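Local atomic coordinates of triphenylmethane reductase (Citrobacter sp., PDB entry 2JL1), a protein that binds NADP(H) in a Rossmann-type domain and probably uses it to reduce triphenylmethane dyes, an activity of interest for bioremediation. Residues S2-A8 with Q28-V33; I17-L21 with L42-V47; E48-G52 with K62-V67. All blocks are in the same frame, centred on the assembly; numbering follows the deposited sequence.

Contact 1: residues S2-A8 with Q28-V33. With NAP (NADP nicotinamide-adenine-dinucleotide phosphate), chain B.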
ATOM      1  N   SER A   2      15.771 -17.926  15.033  1.00 35.02           N
ATOM      2  CA  SER A   2      15.675 -16.647  15.706  1.00 32.67           C
ATOM      3  C   SER A   2      14.399 -15.861  15.439  1.00 30.84           C
ATOM      4  O   SER A   2      13.809 -15.926  14.351  1.00 29.85           O
ATOM      5  CB  SER A   2      16.868 -15.781  15.320  1.00 32.61           C
ATOM      6  OG  SER A   2      16.832 -15.542  13.927  1.00 34.55           O
ATOM      7  N   ILE A   3      14.011 -15.103  16.457  1.00 28.84           N
ATOM      8  CA  ILE A   3      12.861 -14.205  16.398  1.00 27.23           C
ATOM      9  C   ILE A   3      13.406 -12.801  16.672  1.00 26.30           C
ATOM     10  O   ILE A   3      14.062 -12.575  17.684  1.00 26.01           O
ATOM     11  CB  ILE A   3      11.792 -14.593  17.435  1.00 26.63           C
ATOM     12  CG1 ILE A   3      11.305 -16.031  17.193  1.00 26.94           C
ATOM     13  CG2 ILE A   3      10.626 -13.572  17.416  1.00 26.78           C
ATOM     14  CD1 ILE A   3      10.524 -16.644  18.360  1.00 27.91           C
ATOM     15  N   ALA A   4      13.183 -11.886  15.736  1.00 25.35           N
ATOM     16  CA  ALA A   4      13.646 -10.518  15.851  1.00 24.59           C
ATOM     17  C   ALA A   4      12.440  -9.612  15.996  1.00 24.77           C
ATOM     18  O   ALA A   4      11.392  -9.862  15.384  1.00 24.97           O
ATOM     19  CB  ALA A   4      14.441 -10.123  14.639  1.00 24.68           C
ATOM     20  N   VAL A   5      12.594  -8.574  16.808  1.00 23.89           N
ATOM     21  CA  VAL A   5      11.501  -7.644  17.119  1.00 23.79           C
ATOM     22  C   VAL A   5      12.034  -6.261  16.861  1.00 23.12           C
ATOM     23  O   VAL A   5      12.989  -5.829  17.526  1.00 23.15           O
ATOM     24  CB  VAL A   5      11.078  -7.767  18.603  1.00 23.72           C
ATOM     25  CG1 VAL A   5       9.921  -6.812  18.965  1.00 23.58           C
ATOM     26  CG2 VAL A   5      10.702  -9.212  18.954  1.00 25.15           C
ATOM     27  N   THR A   6      11.449  -5.562  15.895  1.00 23.16           N
ATOM     28  CA  THR A   6      11.769  -4.142  15.689  1.00 23.70           C
ATOM     29  C   THR A   6      11.003  -3.303  16.719  1.00 24.29           C
ATOM     30  O   THR A   6      10.128  -3.825  17.380  1.00 23.73           O
ATOM     31  CB  THR A   6      11.501  -3.678  14.237  1.00 24.30           C
ATOM     32  OG1 THR A   6      10.094  -3.435  14.049  1.00 24.59           O
ATOM     33  CG2 THR A   6      11.988  -4.745  13.249  1.00 24.60           C
ATOM     34  N   GLY A   7      11.313  -2.013  16.859  1.00 24.45           N
ATOM     35  CA  GLY A   7      10.690  -1.210  17.934  1.00 25.92           C
ATOM     36  C   GLY A   7      10.875  -1.772  19.358  1.00 26.17           C
ATOM     37  O   GLY A   7      10.068  -1.501  20.277  1.00 25.49           O
ATOM     38  N   ALA A   8      11.958  -2.524  19.550  1.00 26.31           N
ATOM     39  CA  ALA A   8      12.155  -3.313  20.785  1.00 26.55           C
ATOM     40  C   ALA A   8      12.270  -2.526  22.097  1.00 26.97           C
ATOM     41  O   ALA A   8      11.986  -3.086  23.156  1.00 27.11           O
ATOM     42  CB  ALA A   8      13.322  -4.277  20.642  1.00 26.88           C
ATOM     43  N   GLN A  28      17.540 -16.769  21.615  1.00 33.42           N
ATOM     44  CA  GLN A  28      16.742 -16.968  20.404  1.00 33.23           C
ATOM     45  C   GLN A  28      16.034 -15.659  19.972  1.00 31.67           C
ATOM     46  O   GLN A  28      15.493 -15.563  18.875  1.00 30.72           O
ATOM     47  CB  GLN A  28      15.714 -18.091  20.655  1.00 33.36           C
ATOM     48  CG  GLN A  28      15.053 -18.661  19.405  1.00 35.88           C
ATOM     49  CD  GLN A  28      14.029 -19.770  19.683  1.00 37.40           C
ATOM     50  OE1 GLN A  28      14.045 -20.424  20.745  1.00 41.19           O
ATOM     51  NE2 GLN A  28      13.141 -20.002  18.710  1.00 38.38           N
ATOM     52  N   ILE A  29      16.049 -14.662  20.850  1.00 30.08           N
ATOM     53  CA  ILE A  29      15.368 -13.401  20.595  1.00 28.60           C
ATOM     54  C   ILE A  29      16.401 -12.357  20.175  1.00 28.01           C
ATOM     55  O   ILE A  29      17.475 -12.298  20.758  1.00 27.55           O
ATOM     56  CB  ILE A  29      14.613 -12.923  21.865  1.00 28.44           C
ATOM     57  CG1 ILE A  29      13.663 -14.022  22.358  1.00 27.59           C
ATOM     58  CG2 ILE A  29      13.882 -11.597  21.610  1.00 28.14           C
ATOM     59  CD1 ILE A  29      13.204 -13.869  23.798  1.00 27.23           C
ATOM     60  N   ILE A  30      16.067 -11.537  19.172  1.00 26.81           N
ATOM     61  CA  ILE A  30      16.909 -10.421  18.733  1.00 25.85           C
ATOM     62  C   ILE A  30      16.132  -9.106  18.806  1.00 25.98           C
ATOM     63  O   ILE A  30      15.100  -8.938  18.142  1.00 25.80           O
ATOM     64  CB  ILE A  30      17.419 -10.592  17.283  1.00 25.83           C
ATOM     65  CG1 ILE A  30      18.213 -11.895  17.112  1.00 25.24           C
ATOM     66  CG2 ILE A  30      18.289  -9.406  16.879  1.00 26.22           C
ATOM     67  CD1 ILE A  30      18.387 -12.310  15.671  1.00 23.94           C
ATOM     68  N   ALA A  31      16.619  -8.188  19.625  1.00 25.54           N
ATOM     69  CA  ALA A  31      16.031  -6.874  19.717  1.00 25.56           C
ATOM     70  C   ALA A  31      16.669  -6.017  18.644  1.00 25.98           C
ATOM     71  O   ALA A  31      17.894  -5.867  18.603  1.00 24.70           O
ATOM     72  CB  ALA A  31      16.264  -6.279  21.087  1.00 26.04           C
ATOM     73  N   ILE A  32      15.836  -5.490  17.748  1.00 25.78           N
ATOM     74  CA  ILE A  32      16.299  -4.564  16.736  1.00 26.87           C
ATOM     75  C   ILE A  32      15.799  -3.189  17.149  1.00 27.27           C
ATOM     76  O   ILE A  32      14.600  -2.982  17.388  1.00 27.61           O
ATOM     77  CB  ILE A  32      15.861  -4.977  15.309  1.00 27.09           C
ATOM     78  CG1 ILE A  32      16.525  -6.302  14.930  1.00 28.24           C
ATOM     79  CG2 ILE A  32      16.271  -3.916  14.296  1.00 27.31           C
ATOM     80  CD1 ILE A  32      15.859  -7.049  13.795  1.00 29.40           C
ATOM     81  N   VAL A  33      16.737  -2.260  17.256  1.00 27.85           N
ATOM     82  CA  VAL A  33      16.519  -0.948  17.890  1.00 28.69           C
ATOM     83  C   VAL A  33      17.228   0.183  17.123  1.00 28.67           C
ATOM     84  O   VAL A  33      18.215  -0.050  16.439  1.00 28.48           O
ATOM     85  CB  VAL A  33      17.047  -0.947  19.380  1.00 28.27           C
ATOM     86  CG1 VAL A  33      16.246  -1.883  20.244  1.00 29.38           C
ATOM     87  CG2 VAL A  33      18.514  -1.325  19.453  1.00 28.35           C
TER
HETATM   88  PA  NAP B1288       6.356   3.545  21.143  1.00 36.33           P
HETATM   89  O1A NAP B1288       6.200   5.002  20.876  1.00 36.71           O
HETATM   90  O2A NAP B1288       6.574   3.185  22.560  1.00 33.47           O
HETATM   91  O5B NAP B1288       7.521   2.914  20.256  1.00 36.23           O
HETATM   92  C5B NAP B1288       7.791   3.282  18.920  1.00 38.62           C
HETATM   93  C4B NAP B1288       9.080   2.550  18.580  1.00 38.50           C
HETATM   94  O4B NAP B1288       9.488   2.834  17.248  1.00 40.48           O
HETATM   95  C3B NAP B1288      10.183   3.032  19.523  1.00 38.56           C
HETATM   96  O3B NAP B1288      10.888   1.925  20.024  1.00 35.97           O
HETATM   97  C2B NAP B1288      11.092   3.835  18.637  1.00 39.72           C
HETATM   98  O2B NAP B1288      12.425   3.655  18.998  1.00 43.53           O
HETATM   99  C1B NAP B1288      10.859   3.177  17.293  1.00 37.27           C
HETATM  100  N9A NAP B1288      11.305   4.075  16.219  1.00 35.60           N
HETATM  101  C8A NAP B1288      10.958   5.381  16.007  1.00 35.30           C
HETATM  102  N7A NAP B1288      11.617   5.811  14.905  1.00 36.35           N
HETATM  103  C5A NAP B1288      12.390   4.803  14.438  1.00 34.60           C
HETATM  104  C6A NAP B1288      13.266   4.703  13.356  1.00 35.09           C
HETATM  105  N6A NAP B1288      13.477   5.737  12.546  1.00 34.45           N
HETATM  106  N1A NAP B1288      13.917   3.512  13.133  1.00 34.41           N
HETATM  107  C2A NAP B1288      13.718   2.438  13.972  1.00 33.61           C
HETATM  108  N3A NAP B1288      12.849   2.536  15.034  1.00 33.67           N
HETATM  109  C4A NAP B1288      12.202   3.707  15.262  1.00 34.70           C
HETATM  110  O3  NAP B1288       5.016   2.819  20.578  1.00 34.94           O
HETATM  111  PN  NAP B1288       4.156   1.598  21.178  1.00 35.18           P
HETATM  112  O1N NAP B1288       5.110   0.527  21.510  1.00 32.01           O
HETATM  113  O2N NAP B1288       3.235   2.122  22.224  1.00 35.10           O
HETATM  114  O5D NAP B1288       3.317   1.101  19.855  1.00 34.42           O
HETATM  115  C5D NAP B1288       4.002   0.501  18.764  1.00 36.46           C
HETATM  116  C4D NAP B1288       3.552   1.001  17.387  1.00 37.74           C
HETATM  117  O4D NAP B1288       2.144   0.878  17.280  1.00 39.24           O
HETATM  118  C3D NAP B1288       3.863   2.482  17.159  1.00 38.77           C
HETATM  119  O3D NAP B1288       5.098   2.733  16.537  1.00 38.26           O
HETATM  120  C2D NAP B1288       2.709   2.985  16.314  1.00 39.87           C
HETATM  121  O2D NAP B1288       2.918   2.876  14.921  1.00 41.63           O
HETATM  122  C1D NAP B1288       1.588   2.033  16.672  1.00 41.70           C
HETATM  123  N1N NAP B1288       0.639   2.749  17.541  1.00 43.62           N
HETATM  124  C2N NAP B1288      -0.562   2.154  17.761  1.00 45.88           C
HETATM  125  C3N NAP B1288      -1.509   2.781  18.519  1.00 45.73           C
HETATM  126  C7N NAP B1288      -2.817   2.154  18.745  1.00 45.88           C
HETATM  127  O7N NAP B1288      -3.688   2.821  19.655  1.00 45.63           O
HETATM  128  N7N NAP B1288      -3.098   1.043  18.054  1.00 43.55           N
HETATM  129  C4N NAP B1288      -1.204   4.000  19.159  1.00 46.53           C
HETATM  130  C5N NAP B1288       0.047   4.545  19.006  1.00 46.88           C
HETATM  131  C6N NAP B1288       0.958   3.932  18.139  1.00 45.79           C
HETATM  132  P2B NAP B1288      13.189   4.682  19.982  1.00 49.09           P
HETATM  133  O1X NAP B1288      13.143   4.086  21.376  1.00 47.46           O
HETATM  134  O2X NAP B1288      12.539   6.055  20.003  1.00 46.44           O
HETATM  135  O3X NAP B1288      14.604   4.766  19.447  1.00 48.15           O
HETATM  136  O   HOH W   1      13.438  -0.018  16.160  1.00 42.49           O

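Contact 2: residues I17-L21 with L42-V47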
ATOM      1  N   ILE A  17       8.973  -8.773  23.886  1.00 24.15           N
ATOM      2  CA  ILE A  17      10.192  -9.419  24.366  1.00 24.51           C
ATOM      3  C   ILE A  17      10.001 -10.057  25.744  1.00 25.17           C
ATOM      4  O   ILE A  17      10.437 -11.191  25.969  1.00 25.63           O
ATOM      5  CB  ILE A  17      11.386  -8.456  24.267  1.00 24.67           C
ATOM      6  CG1 ILE A  17      11.710  -8.275  22.776  1.00 25.19           C
ATOM      7  CG2 ILE A  17      12.612  -8.964  25.101  1.00 23.51           C
ATOM      8  CD1 ILE A  17      12.757  -7.276  22.453  1.00 27.31           C
ATOM      9  N   GLN A  18       9.315  -9.354  26.650  1.00 25.22           N
ATOM     10  CA  GLN A  18       9.051  -9.921  27.976  1.00 25.66           C
ATOM     11  C   GLN A  18       8.172 -11.162  27.923  1.00 25.50           C
ATOM     12  O   GLN A  18       8.413 -12.131  28.654  1.00 24.18           O
ATOM     13  CB  GLN A  18       8.522  -8.851  28.940  1.00 26.69           C
ATOM     14  CG  GLN A  18       9.611  -7.828  29.314  1.00 29.13           C
ATOM     15  CD  GLN A  18      10.924  -8.480  29.812  1.00 32.32           C
ATOM     16  OE1 GLN A  18      10.905  -9.320  30.712  1.00 34.60           O
ATOM     17  NE2 GLN A  18      12.064  -8.082  29.225  1.00 32.30           N
ATOM     18  N   HIS A  19       7.176 -11.158  27.029  1.00 24.90           N
ATOM     19  CA  HIS A  19       6.378 -12.362  26.768  1.00 25.27           C
ATOM     20  C   HIS A  19       7.144 -13.483  26.041  1.00 25.18           C
ATOM     21  O   HIS A  19       6.958 -14.661  26.360  1.00 25.33           O
ATOM     22  CB  HIS A  19       5.102 -11.997  26.000  1.00 24.94           C
ATOM     23  CG  HIS A  19       4.095 -11.265  26.834  1.00 26.17           C
ATOM     24  ND1 HIS A  19       3.368 -11.879  27.831  1.00 27.56           N
ATOM     25  CD2 HIS A  19       3.706  -9.967  26.829  1.00 27.42           C
ATOM     26  CE1 HIS A  19       2.574 -10.992  28.406  1.00 27.17           C
ATOM     27  NE2 HIS A  19       2.754  -9.827  27.807  1.00 28.92           N
ATOM     28  N   LEU A  20       7.993 -13.126  25.072  1.00 25.10           N
ATOM     29  CA  LEU A  20       8.842 -14.115  24.387  1.00 25.20           C
ATOM     30  C   LEU A  20       9.810 -14.796  25.353  1.00 25.71           C
ATOM     31  O   LEU A  20      10.095 -15.993  25.219  1.00 25.38           O
ATOM     32  CB  LEU A  20       9.631 -13.484  23.223  1.00 25.38           C
ATOM     33  CG  LEU A  20       8.836 -13.130  21.955  1.00 24.62           C
ATOM     34  CD1 LEU A  20       9.682 -12.372  20.928  1.00 23.63           C
ATOM     35  CD2 LEU A  20       8.251 -14.395  21.358  1.00 22.44           C
ATOM     36  N   LEU A  21      10.302 -14.032  26.326  1.00 26.16           N
ATOM     37  CA  LEU A  21      11.240 -14.554  27.339  1.00 27.39           C
ATOM     38  C   LEU A  21      10.605 -15.622  28.236  1.00 28.36           C
ATOM     39  O   LEU A  21      11.311 -16.396  28.871  1.00 28.21           O
ATOM     40  CB  LEU A  21      11.863 -13.413  28.167  1.00 26.69           C
ATOM     41  CG  LEU A  21      12.946 -12.551  27.484  1.00 26.23           C
ATOM     42  CD1 LEU A  21      13.285 -11.257  28.278  1.00 25.36           C
ATOM     43  CD2 LEU A  21      14.215 -13.345  27.219  1.00 27.42           C
ATOM     44  N   LEU A  42      17.769  -4.784  27.990  1.00 44.83           N
ATOM     45  CA  LEU A  42      17.541  -6.029  27.234  1.00 44.45           C
ATOM     46  C   LEU A  42      18.756  -6.951  27.166  1.00 43.94           C
ATOM     47  O   LEU A  42      18.629  -8.170  27.333  1.00 43.72           O
ATOM     48  CB  LEU A  42      17.072  -5.706  25.810  1.00 44.42           C
ATOM     49  CG  LEU A  42      15.719  -5.028  25.674  1.00 44.94           C
ATOM     50  CD1 LEU A  42      15.546  -4.406  24.282  1.00 44.34           C
ATOM     51  CD2 LEU A  42      14.615  -6.029  25.974  1.00 45.28           C
ATOM     52  N   ALA A  43      19.924  -6.362  26.921  1.00 43.59           N
ATOM     53  CA  ALA A  43      21.168  -7.120  26.780  1.00 43.23           C
ATOM     54  C   ALA A  43      21.540  -7.851  28.068  1.00 43.19           C
ATOM     55  O   ALA A  43      22.119  -8.942  28.029  1.00 43.33           O
ATOM     56  CB  ALA A  43      22.294  -6.208  26.334  1.00 43.55           C
ATOM     57  N   ASP A  44      21.191  -7.248  29.206  1.00 42.76           N
ATOM     58  CA  ASP A  44      21.401  -7.861  30.520  1.00 42.04           C
ATOM     59  C   ASP A  44      20.585  -9.145  30.687  1.00 41.31           C
ATOM     60  O   ASP A  44      20.992 -10.057  31.412  1.00 41.35           O
ATOM     61  CB  ASP A  44      21.060  -6.860  31.629  1.00 42.18           C
ATOM     62  CG  ASP A  44      22.076  -5.727  31.731  1.00 42.57           C
ATOM     63  OD1 ASP A  44      23.291  -5.982  31.556  1.00 43.34           O
ATOM     64  OD2 ASP A  44      21.664  -4.580  32.000  1.00 43.80           O
ATOM     65  N   GLN A  45      19.445  -9.215  29.998  1.00 40.19           N
ATOM     66  CA  GLN A  45      18.583 -10.398  30.042  1.00 39.11           C
ATOM     67  C   GLN A  45      19.029 -11.508  29.078  1.00 38.15           C
ATOM     68  O   GLN A  45      18.426 -12.582  29.042  1.00 37.96           O
ATOM     69  CB  GLN A  45      17.128 -10.006  29.784  1.00 39.23           C
ATOM     70  CG  GLN A  45      16.538  -9.157  30.881  1.00 40.21           C
ATOM     71  CD  GLN A  45      15.126  -8.739  30.582  1.00 41.59           C
ATOM     72  OE1 GLN A  45      14.889  -7.779  29.848  1.00 42.23           O
ATOM     73  NE2 GLN A  45      14.168  -9.455  31.159  1.00 42.14           N
ATOM     74  N   GLY A  46      20.082 -11.235  28.306  1.00 36.97           N
ATOM     75  CA  GLY A  46      20.645 -12.209  27.369  1.00 35.31           C
ATOM     76  C   GLY A  46      20.052 -12.123  25.969  1.00 33.83           C
ATOM     77  O   GLY A  46      20.257 -13.016  25.149  1.00 33.51           O
ATOM     78  N   VAL A  47      19.310 -11.049  25.701  1.00 32.79           N
ATOM     79  CA  VAL A  47      18.733 -10.808  24.383  1.00 31.37           C
ATOM     80  C   VAL A  47      19.753 -10.059  23.532  1.00 30.84           C
ATOM     81  O   VAL A  47      20.295  -9.038  23.956  1.00 29.90           O
ATOM     82  CB  VAL A  47      17.398 -10.012  24.468  1.00 31.73           C
ATOM     83  CG1 VAL A  47      16.841  -9.699  23.060  1.00 31.51           C
ATOM     84  CG2 VAL A  47      16.362 -10.777  25.287  1.00 31.21           C
TER

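Contact 3: residues E48-G52 with K62-V67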
ATOM      1  N   GLU A  48      20.020 -10.586  22.337  1.00 30.25           N
ATOM      2  CA  GLU A  48      20.935  -9.946  21.391  1.00 29.89           C
ATOM      3  C   GLU A  48      20.322  -8.659  20.852  1.00 28.45           C
ATOM      4  O   GLU A  48      19.165  -8.640  20.435  1.00 29.04           O
ATOM      5  CB  GLU A  48      21.269 -10.894  20.228  1.00 29.65           C
ATOM      6  CG  GLU A  48      22.365 -10.359  19.280  1.00 30.97           C
ATOM      7  CD  GLU A  48      22.487 -11.156  17.988  1.00 32.07           C
ATOM      8  OE1 GLU A  48      23.011 -10.613  16.989  1.00 34.06           O
ATOM      9  OE2 GLU A  48      22.051 -12.327  17.961  1.00 34.78           O
ATOM     10  N   VAL A  49      21.110  -7.591  20.853  1.00 27.14           N
ATOM     11  CA  VAL A  49      20.668  -6.266  20.380  1.00 25.61           C
ATOM     12  C   VAL A  49      21.341  -5.988  19.035  1.00 25.13           C
ATOM     13  O   VAL A  49      22.539  -6.204  18.888  1.00 24.18           O
ATOM     14  CB  VAL A  49      21.065  -5.143  21.398  1.00 25.04           C
ATOM     15  CG1 VAL A  49      20.939  -3.752  20.784  1.00 25.25           C
ATOM     16  CG2 VAL A  49      20.260  -5.246  22.696  1.00 24.80           C
ATOM     17  N   ARG A  50      20.578  -5.517  18.056  1.00 24.70           N
ATOM     18  CA  ARG A  50      21.161  -5.064  16.784  1.00 24.38           C
ATOM     19  C   ARG A  50      20.609  -3.701  16.456  1.00 24.46           C
ATOM     20  O   ARG A  50      19.483  -3.400  16.806  1.00 24.06           O
ATOM     21  CB  ARG A  50      20.823  -6.015  15.641  1.00 24.13           C
ATOM     22  CG  ARG A  50      21.443  -7.371  15.762  1.00 23.80           C
ATOM     23  CD  ARG A  50      20.957  -8.273  14.657  1.00 23.95           C
ATOM     24  NE  ARG A  50      21.550  -9.600  14.758  1.00 24.09           N
ATOM     25  CZ  ARG A  50      21.438 -10.563  13.839  1.00 27.39           C
ATOM     26  NH1 ARG A  50      20.730 -10.364  12.725  1.00 26.63           N
ATOM     27  NH2 ARG A  50      22.035 -11.745  14.036  1.00 24.43           N
ATOM     28  N   HIS A  51      21.419  -2.883  15.795  1.00 24.85           N
ATOM     29  CA  HIS A  51      21.002  -1.559  15.366  1.00 24.73           C
ATOM     30  C   HIS A  51      20.234  -1.679  14.057  1.00 24.83           C
ATOM     31  O   HIS A  51      20.722  -2.242  13.097  1.00 24.56           O
ATOM     32  CB  HIS A  51      22.218  -0.666  15.162  1.00 24.74           C
ATOM     33  CG  HIS A  51      21.885   0.718  14.696  1.00 24.92           C
ATOM     34  ND1 HIS A  51      22.374   1.239  13.518  1.00 25.69           N
ATOM     35  CD2 HIS A  51      21.124   1.693  15.253  1.00 24.91           C
ATOM     36  CE1 HIS A  51      21.928   2.474  13.367  1.00 25.98           C
ATOM     37  NE2 HIS A  51      21.168   2.775  14.404  1.00 23.24           N
ATOM     38  N   GLY A  52      19.033  -1.134  14.026  1.00 25.08           N
ATOM     39  CA  GLY A  52      18.238  -1.142  12.807  1.00 25.96           C
ATOM     40  C   GLY A  52      17.420   0.121  12.838  1.00 26.60           C
ATOM     41  O   GLY A  52      16.570   0.285  13.710  1.00 27.15           O
ATOM     42  N   LYS A  62      21.739  -5.414   7.495  1.00 32.38           N
ATOM     43  CA  LYS A  62      22.592  -6.073   8.482  1.00 32.71           C
ATOM     44  C   LYS A  62      21.798  -6.627   9.676  1.00 31.94           C
ATOM     45  O   LYS A  62      22.057  -7.749  10.122  1.00 32.19           O
ATOM     46  CB  LYS A  62      23.686  -5.110   8.950  1.00 33.12           C
ATOM     47  CG  LYS A  62      24.506  -4.518   7.797  1.00 35.24           C
ATOM     48  CD  LYS A  62      25.357  -3.333   8.238  1.00 36.23           C
ATOM     49  CE  LYS A  62      25.712  -2.461   7.036  1.00 40.31           C
ATOM     50  NZ  LYS A  62      26.937  -1.618   7.268  1.00 41.54           N
ATOM     51  N   ALA A  63      20.830  -5.859  10.183  1.00 30.68           N
ATOM     52  CA  ALA A  63      20.030  -6.300  11.326  1.00 29.66           C
ATOM     53  C   ALA A  63      19.194  -7.549  11.036  1.00 29.17           C
ATOM     54  O   ALA A  63      19.028  -8.422  11.903  1.00 28.45           O
ATOM     55  CB  ALA A  63      19.154  -5.161  11.851  1.00 29.55           C
ATOM     56  N   PHE A  64      18.676  -7.642   9.811  1.00 28.28           N
ATOM     57  CA  PHE A  64      17.818  -8.756   9.436  1.00 28.20           C
ATOM     58  C   PHE A  64      18.607  -9.962   8.929  1.00 28.67           C
ATOM     59  O   PHE A  64      18.008 -11.000   8.643  1.00 28.71           O
ATOM     60  CB  PHE A  64      16.802  -8.343   8.353  1.00 27.66           C
ATOM     61  CG  PHE A  64      15.834  -7.268   8.773  1.00 26.12           C
ATOM     62  CD1 PHE A  64      15.616  -6.972  10.115  1.00 24.06           C
ATOM     63  CD2 PHE A  64      15.101  -6.581   7.812  1.00 25.87           C
ATOM     64  CE1 PHE A  64      14.705  -5.972  10.487  1.00 25.82           C
ATOM     65  CE2 PHE A  64      14.181  -5.597   8.169  1.00 24.62           C
ATOM     66  CZ  PHE A  64      13.977  -5.290   9.506  1.00 24.42           C
ATOM     67  N   ALA A  65      19.927  -9.814   8.787  1.00 29.39           N
ATOM     68  CA  ALA A  65      20.789 -10.890   8.290  1.00 29.77           C
ATOM     69  C   ALA A  65      20.551 -12.137   9.114  1.00 29.97           C
ATOM     70  O   ALA A  65      20.721 -12.128  10.319  1.00 31.02           O
ATOM     71  CB  ALA A  65      22.251 -10.488   8.368  1.00 29.95           C
ATOM     72  N   GLY A  66      20.117 -13.202   8.464  1.00 30.35           N
ATOM     73  CA  GLY A  66      19.973 -14.477   9.134  1.00 30.80           C
ATOM     74  C   GLY A  66      18.778 -14.656  10.044  1.00 31.20           C
ATOM     75  O   GLY A  66      18.662 -15.702  10.674  1.00 31.63           O
ATOM     76  N   VAL A  67      17.876 -13.673  10.135  1.00 31.21           N
ATOM     77  CA  VAL A  67      16.691 -13.875  10.991  1.00 30.54           C
ATOM     78  C   VAL A  67      15.603 -14.701  10.305  1.00 30.43           C
ATOM     79  O   VAL A  67      15.273 -14.494   9.128  1.00 30.18           O
ATOM     80  CB  VAL A  67      16.158 -12.574  11.727  1.00 31.13           C
ATOM     81  CG1 VAL A  67      17.264 -11.568  11.971  1.00 29.35           C
ATOM     82  CG2 VAL A  67      15.023 -11.934  11.006  1.00 31.19           C
TER

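Contact 1: residues S2-A8 with Q28-V33
Ala4 CB lies against Ile32 CD1 at 3.5 Å, tighter than ordinary van der Waals contact, and also packs on Ile30 CB, so on this face the small methyl sits between two larger branched neighbours. Ile32 brings CD1 there because its CG1 branch stands opposite the carbonyl carbon (chi1 -65°) and the chain runs on extended. Toward the N-terminal ends of the strands, Ile30 CD1 comes up to Ser2 CB (3.8 Å). The other face carries Ile3, Ile29, Val5 and Ala31; there Ala8, just past its strand, turns its CB onto Ala31 CB (3.6 Å) and Val33 CG1.

Between the faces the parallel backbones alternate their bonds: Ile3 N to Gln28 O, Ile30 N to Ile3 O (2.7 Å), Val5 N to Ile30 O and Ile32 N to Val5 O. Ile30 O has a supplementary CA-H...O contact from Ala4 (CA to O 3.1 Å). At the C-terminal edge the strands part around Gly7. Ile32 O takes a weak bond from Ala8 N (3.4 Å), and a water accepts from Gly7 N at 3.0 Å while donating weakly to the same Ile32 O. Gly7 O approaches O3B of the adenosine ribose of NADP, which puts this turn at the cofactor, as in the glycine-rich loop of Rossmann folds. Gln28 NE2 bonds to Phe1 O, and Thr6 OG1 to Tyr54 OH and Ile73 N.

The pair forms the two strands of a beta-alpha-beta unit. Helix 11-20 packs Leu20 on Ile3, Val5 and Ile29, strand 69-72 bonds to the other edge of 3-5, and strand 48-51 flanks 29-33.

Contact 2: residues I17-L21 with L42-V47
Gln18 and Gln45 meet through side chains of different shape: both start with CG beside the backbone N, but Gln18 then bends at its second torsion (chi2 -51°), whereas Gln45 runs out extended (chi2 178°). The bend brings the Gln18 amide round to meet that of Gln45, the two planes only 10° apart. Gln18 NE2 reaches a lone pair of Gln45 OE1 at 2.9 Å, though the bond is bent, and Gln45 NE2 returns a longer, straighter one to Gln18 OE1 (3.3 Å), meeting it almost side-on to its C=O. The pairing is sheared, with the NE2 donors of Gln18 and Gln45 3.2 Å apart, but two bonds between nearly coplanar groups would limit the rotation of each amide.

Leu21 carries the contact inward. Its CD1 rests against the Gln45 amide, 3.5 Å from NE2, and its CD2 reaches Val47 CG2 at 3.9 Å. Deeper still, Ile17 holds its CG2 branch against Leu42 CD2 (3.7 Å), the side chains crossing at about a right angle. The apolar groups lie toward the sheet, the glutamine pair on the partly exposed outer side.

Helix 40-44 ends in a Schellman motif: Gly46, at positive phi, gives its N to Ala43 O at 3.1 Å, and Val47 N bonds weakly to Leu42 O. Val47 thereby turns back onto Ile29, while Ile17 and Leu42 pack on Val5 and Ala31. Helix 11-20 thus packs on the last turn of helix 40-44 and the residues after it, on one face of the parallel sheet, as in the alpha/beta Rossmann fold.

Contact 3: residues E48-G52 with K62-V67
Arg50 reaches across to the backbone of Ala63 and Ala65, and its salt-bridge partner, Glu48, stands two residues earlier in the strand. Glu48 OE1 takes the NE of Arg50 at 2.9 Å, lying in the guanidinium plane although the nitrogen stands above the plane of the carboxylate. A weaker bond from Arg50 NH2 ends on the same oxygen.

The Arg50 chain is extended from CG to NE (chi2 175°, chi3 -180°), which lays CD alongside Ala63 and carries the guanidinium to the carbonyls of Ala63 and Ala65. There NH1 gives both its bonds to backbone oxygens: Ala63 O at 2.7 Å, met from above the carbonyl plane, and Ala65 O at 3.0 Å, with only a modest tilt. Both oxygens lie near the guanidinium plane, so the flat group is fixed at its edge by two carbonyls and, through NE, by Glu48. A positive charge facing carbonyls near the C-terminal end of a helix would be expected to suit the helix dipole. Val67 CG1 approaches the same NH1 obliquely at 3.7 Å, after the type II turn from Phe64 to Val67 has brought the chain round, with Gly66 at positive phi and Val67 N bonded to Phe64 O.

His51 contributes its backbone: its O lies 3.5 Å from Ala63 CB. Gly52 follows, its CA 4.2 Å from the same methyl. Ala63 thus packs against Gly52, which itself touches the cofactor.

Strand 48-51 is the outermost of the main sheet within this chain, bonded through its backbone to strand 29-33. Phe64, at the start of the turn, points away from segment 48-52 and packs on Ile32 and on helix 80-96.

How the contacts relate
From the N terminus, strand 3-5 leads into helix 11-20 and then strand 29-33, and contact 1 closes that beta-alpha-beta loop. Contact 2 crosses it: segment 17-21 lies inside the loop, whereas 42-47 comes after it, so the second helix is drawn beside the first. The two contacts touch directly, Ala8 on Ile17 and Ile29 on Leu20, Leu21 and Val47. Contact 3 follows in series, closing the short loop through helix 57-63, and it joins contact 1 within the sheet, where Ala31 pairs with Glu48 and Arg50. Together they tie three neighbouring strands to helices in the cofactor-binding half of the fold.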